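Local atomic coordinates of TarM (Staphylococcus aureus subsp. aureus 21178, PDB entry 4X7R), a protein that belongs to the glycosyl transferases group 1 family and has a GT-B fold, with UDP bound in the model. Residues Ser398-Gln401 with Tyr402-Gln405; Phe431-Asp434 with Asn435-Gly438. The protein carries 1 engineered substitution. All blocks are in the same frame, centred on the assembly; numbering follows the deposited sequence.

Contact 1: residues Ser398-Gln401 with Tyr402-Gln405; sequences STSQ and YEGQ. With 3YW ((2S)-2,3-dihydroxypropyl 2-acetamido-2-deoxy-alpha-D-glucopyranoside), chain F.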
# COMPACT_ATOMS: atom_id res chain seq x y z
N SER A 398 -12.48 14.44 8.56
CA SER A 398 -11.10 14.00 8.77
C SER A 398 -10.64 14.35 10.18
O SER A 398 -10.60 15.52 10.53
CB SER A 398 -10.15 14.61 7.75
OG SER A 398 -8.82 14.18 8.03
N THR A 399 -10.34 13.31 10.97
CA THR A 399 -9.81 13.44 12.34
C THR A 399 -8.32 13.08 12.32
O THR A 399 -7.69 13.05 13.37
CB THR A 399 -10.60 12.57 13.36
OG1 THR A 399 -10.76 11.25 12.83
CG2 THR A 399 -11.94 13.16 13.71
N SER A 400 -7.77 12.83 11.14
CA SER A 400 -6.37 12.45 10.94
C SER A 400 -5.41 13.45 11.58
O SER A 400 -5.64 14.66 11.51
CB SER A 400 -6.06 12.28 9.46
OG SER A 400 -4.77 11.71 9.31
N GLN A 401 -4.36 12.93 12.23
CA GLN A 401 -3.37 13.77 12.92
C GLN A 401 -2.14 14.01 12.07
O GLN A 401 -1.37 14.92 12.37
CB GLN A 401 -2.98 13.16 14.28
CG GLN A 401 -4.08 13.21 15.34
CD GLN A 401 -4.17 14.49 16.12
OE1 GLN A 401 -3.22 15.28 16.20
NE2 GLN A 401 -5.30 14.68 16.79
N TYR A 402 -1.89 13.15 11.06
CA TYR A 402 -0.72 13.31 10.20
C TYR A 402 -1.05 12.93 8.75
O TYR A 402 -1.64 11.88 8.51
CB TYR A 402 0.48 12.44 10.70
CG TYR A 402 0.72 12.47 12.20
CD1 TYR A 402 1.54 13.44 12.77
CD2 TYR A 402 0.13 11.54 13.04
CE1 TYR A 402 1.77 13.48 14.15
CE2 TYR A 402 0.33 11.58 14.42
CZ TYR A 402 1.16 12.55 14.97
OH TYR A 402 1.35 12.59 16.33
N GLU A 403 -0.64 13.77 7.80
CA GLU A 403 -0.80 13.50 6.38
C GLU A 403 0.38 14.10 5.61
O GLU A 403 1.05 15.02 6.09
CB GLU A 403 -2.12 14.10 5.81
CG GLU A 403 -3.44 13.55 6.33
CD GLU A 403 -3.72 12.09 6.01
OE1 GLU A 403 -3.11 11.55 5.06
OE2 GLU A 403 -4.54 11.48 6.73
N GLY A 404 0.56 13.59 4.41
CA GLY A 404 1.47 14.14 3.42
C GLY A 404 0.67 15.13 2.60
O GLY A 404 1.16 16.21 2.25
N GLN A 405 -0.59 14.77 2.33
CA GLN A 405 -1.53 15.63 1.57
C GLN A 405 -3.00 15.30 1.88
O GLN A 405 -3.72 16.17 2.31
CB GLN A 405 -1.26 15.56 0.05
CG GLN A 405 -2.05 16.59 -0.74
CD GLN A 405 -1.63 16.69 -2.18
OE1 GLN A 405 -1.28 15.70 -2.83
NE2 GLN A 405 -1.67 17.90 -2.72
O3A 3YW F . 3.40 5.05 4.59
C4A 3YW F . 1.02 6.46 2.06
C5A 3YW F . 1.53 5.98 3.39
O5 3YW F . 0.48 9.08 0.55
C6A 3YW F . 2.98 5.57 3.34
C5 3YW F . -0.68 9.73 0.01
C6 3YW F . -0.44 9.87 -1.48
C4 3YW F . -0.90 11.05 0.75
O6 3YW F . 0.72 10.63 -1.76
C3 3YW F . -1.25 10.73 2.20
O4 3YW F . -1.97 11.77 0.16
O3 3YW F . -1.44 11.92 2.97
O7 3YW F . 0.59 10.38 5.46
C7 3YW F . -0.34 9.60 5.28
C8 3YW F . -1.11 9.00 6.42
N2 3YW F . -0.74 9.23 4.06
C2 3YW F . -0.20 9.82 2.84
C1 3YW F . 0.40 8.74 1.92
O1 3YW F . -0.03 7.43 2.16
O2 3YW F . 0.74 4.88 3.82
O HOH W 1 -7.65 12.19 5.91
O HOH W 2 -1.42 13.25 17.87
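Ser400 OG reaches past the two intervening residues and donates a hydrogen bond to Glu403 OE2, with OG and OE2 2.6 Å apart. The hydroxyl arrives on the anti side of the carboxylate and 32° out of its plane. OG stands opposite the backbone N of Ser400 (chi1 -171°), which swings it across to the glutamate. This is the tight, buried part of the contact. OE2 has two more partners: a salt bridge to Lys331 and a longer bond from a water that also binds Ser398 OG. The other carboxylate oxygen faces the bound 3YW. Glu403 OE1 accepts a hydrogen bond from 3YW O3 at 2.7 Å. The same ligand oxygen receives two backbone N-H groups, Gly404 N at 3.0 Å and Gln405 N at 3.0 Å. The Gln405 bond is the straighter, at 169°. One sugar hydroxyl is therefore gripped by a side chain and two amides.

The looser side is at Tyr402, which is partly exposed; Gln401 itself is buried. Here Gln401 CB lies over the face of the Tyr402 ring, 4.0 Å from its centroid, in a CH-pi contact. Beyond the ring a water lies 3.2 Å from Tyr402 OH and makes a weak bond to Gln401 OE1. The stronger polar partners of these ends are outside the segments: Asn443 for Gln401, and the backbone N of Phe256 for Tyr402.

The loop joins strand 395-398 to helix 407-414, and Glu403 fits the position of the first glutamate of the EX7E motif known from several GT-B families. Ser400 and Lys331 form a second shell round OE2, which probably helps keep OE1 turned to the sugar hydroxyl.

Contact 2: residues Phe431-Asp434 with Asn435-Gly438; sequences FIED and NKNG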
# COMPACT_ATOMS: atom_id res chain seq x y z
N PHE A 431 -5.89 23.22 0.71
CA PHE A 431 -7.07 23.19 -0.15
C PHE A 431 -8.40 23.56 0.50
O PHE A 431 -9.32 23.96 -0.21
CB PHE A 431 -7.14 21.86 -0.93
CG PHE A 431 -6.89 20.63 -0.09
CD1 PHE A 431 -7.90 20.12 0.72
CD2 PHE A 431 -5.67 19.98 -0.13
CE1 PHE A 431 -7.67 18.99 1.51
CE2 PHE A 431 -5.44 18.86 0.67
CZ PHE A 431 -6.45 18.37 1.48
N ILE A 432 -8.51 23.44 1.83
CA ILE A 432 -9.75 23.83 2.49
C ILE A 432 -9.68 25.33 2.78
O ILE A 432 -8.69 25.79 3.34
CB ILE A 432 -10.08 22.99 3.77
CG1 ILE A 432 -10.19 21.48 3.45
CG2 ILE A 432 -11.34 23.54 4.50
CD1 ILE A 432 -10.28 20.56 4.69
N GLU A 433 -10.72 26.09 2.37
CA GLU A 433 -10.85 27.53 2.63
C GLU A 433 -11.96 27.61 3.65
O GLU A 433 -13.14 27.41 3.33
CB GLU A 433 -11.17 28.31 1.34
CG GLU A 433 -10.03 28.26 0.33
CD GLU A 433 -10.08 29.23 -0.85
OE1 GLU A 433 -11.19 29.47 -1.39
OE2 GLU A 433 -9.00 29.70 -1.26
N ASP A 434 -11.56 27.76 4.93
CA ASP A 434 -12.44 27.78 6.08
C ASP A 434 -13.63 28.68 5.89
O ASP A 434 -13.46 29.83 5.50
CB ASP A 434 -11.70 28.16 7.38
CG ASP A 434 -12.59 28.05 8.60
OD1 ASP A 434 -12.87 26.92 9.03
OD2 ASP A 434 -13.04 29.10 9.10
N ASN A 435 -14.84 28.12 6.12
CA ASN A 435 -16.13 28.79 6.01
C ASN A 435 -16.46 29.22 4.56
O ASN A 435 -17.38 30.01 4.34
CB ASN A 435 -16.23 29.93 7.03
CG ASN A 435 -17.62 30.37 7.39
OD1 ASN A 435 -18.56 29.57 7.46
ND2 ASN A 435 -17.75 31.66 7.65
N LYS A 436 -15.75 28.66 3.56
CA LYS A 436 -15.99 28.96 2.14
C LYS A 436 -16.22 27.67 1.34
O LYS A 436 -17.18 27.60 0.58
CB LYS A 436 -14.86 29.82 1.55
CG LYS A 436 -15.04 30.12 0.06
CD LYS A 436 -13.98 31.07 -0.48
CE LYS A 436 -14.11 31.26 -1.97
NZ LYS A 436 -13.03 32.14 -2.49
N ASN A 437 -15.39 26.63 1.55
CA ASN A 437 -15.55 25.36 0.85
C ASN A 437 -15.53 24.15 1.81
O ASN A 437 -15.56 23.00 1.37
CB ASN A 437 -14.52 25.25 -0.28
CG ASN A 437 -13.09 25.07 0.16
OD1 ASN A 437 -12.81 24.57 1.24
ND2 ASN A 437 -12.16 25.34 -0.74
N GLY A 438 -15.49 24.45 3.10
CA GLY A 438 -15.44 23.49 4.20
C GLY A 438 -14.98 24.15 5.48
O GLY A 438 -14.95 25.39 5.58
O HOH W 3 -12.79 27.55 -2.29
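The amide of Asn437 bonds to the backbone of 431-434 with both of its ends. OD1 accepts from Glu433 N at 2.8 Å, and ND2 donates to Phe431 O at 3.2 Å. The first donor sits 40° out of the amide C=O plane, well off a lone pair. The second bond lies in the carbonyl plane of Phe431. With chi1 at 70°, CG of Asn437 sits between its own backbone N and carbonyl carbon, folded back over the preceding chain. Glu433 O takes two backbone bonds, from Lys436 N at 2.9 Å and Asn437 N at 3.0 Å. Residues 433-436 form a type II beta turn, with Asn435 at positive phi in its third position. The turn leads from helix 428-431 into strand 438-441, an outermost strand of the six-stranded parallel sheet. From the two ends of the turn, the side chains of Glu433 and Lys436 run alongside each other and end in a weak salt bridge, OE1 to NZ 3.4 Å. A water joins Glu433 OE1 to Asn437 ND2. Farther out, Asp434 OD1 accepts from Leu440 N, Ile432 packs on Val419 and Ala421, and Phe431 packs on helix 407-414.

In the fold
Both contacts belong to loops of the same six-stranded parallel sheet, in series along the chain. Contact 1 is buried beside the ligands, after strand 395-398. Contact 2 is partly exposed, farther from the centre of the chain, and precedes strand 438-441. Their centres are about 16 Å apart. Helix 407-414 starts just after contact 1 and also packs on Phe431 of contact 2. The two meet directly where Gln405 O packs on Phe431 CE2 at 3.6 Å. Their chemistry differs with place. In contact 1 polar groups converge on a glutamate and a sugar hydroxyl. In contact 2 an asparagine amide bonds to backbone groups, and the charged pair is weak.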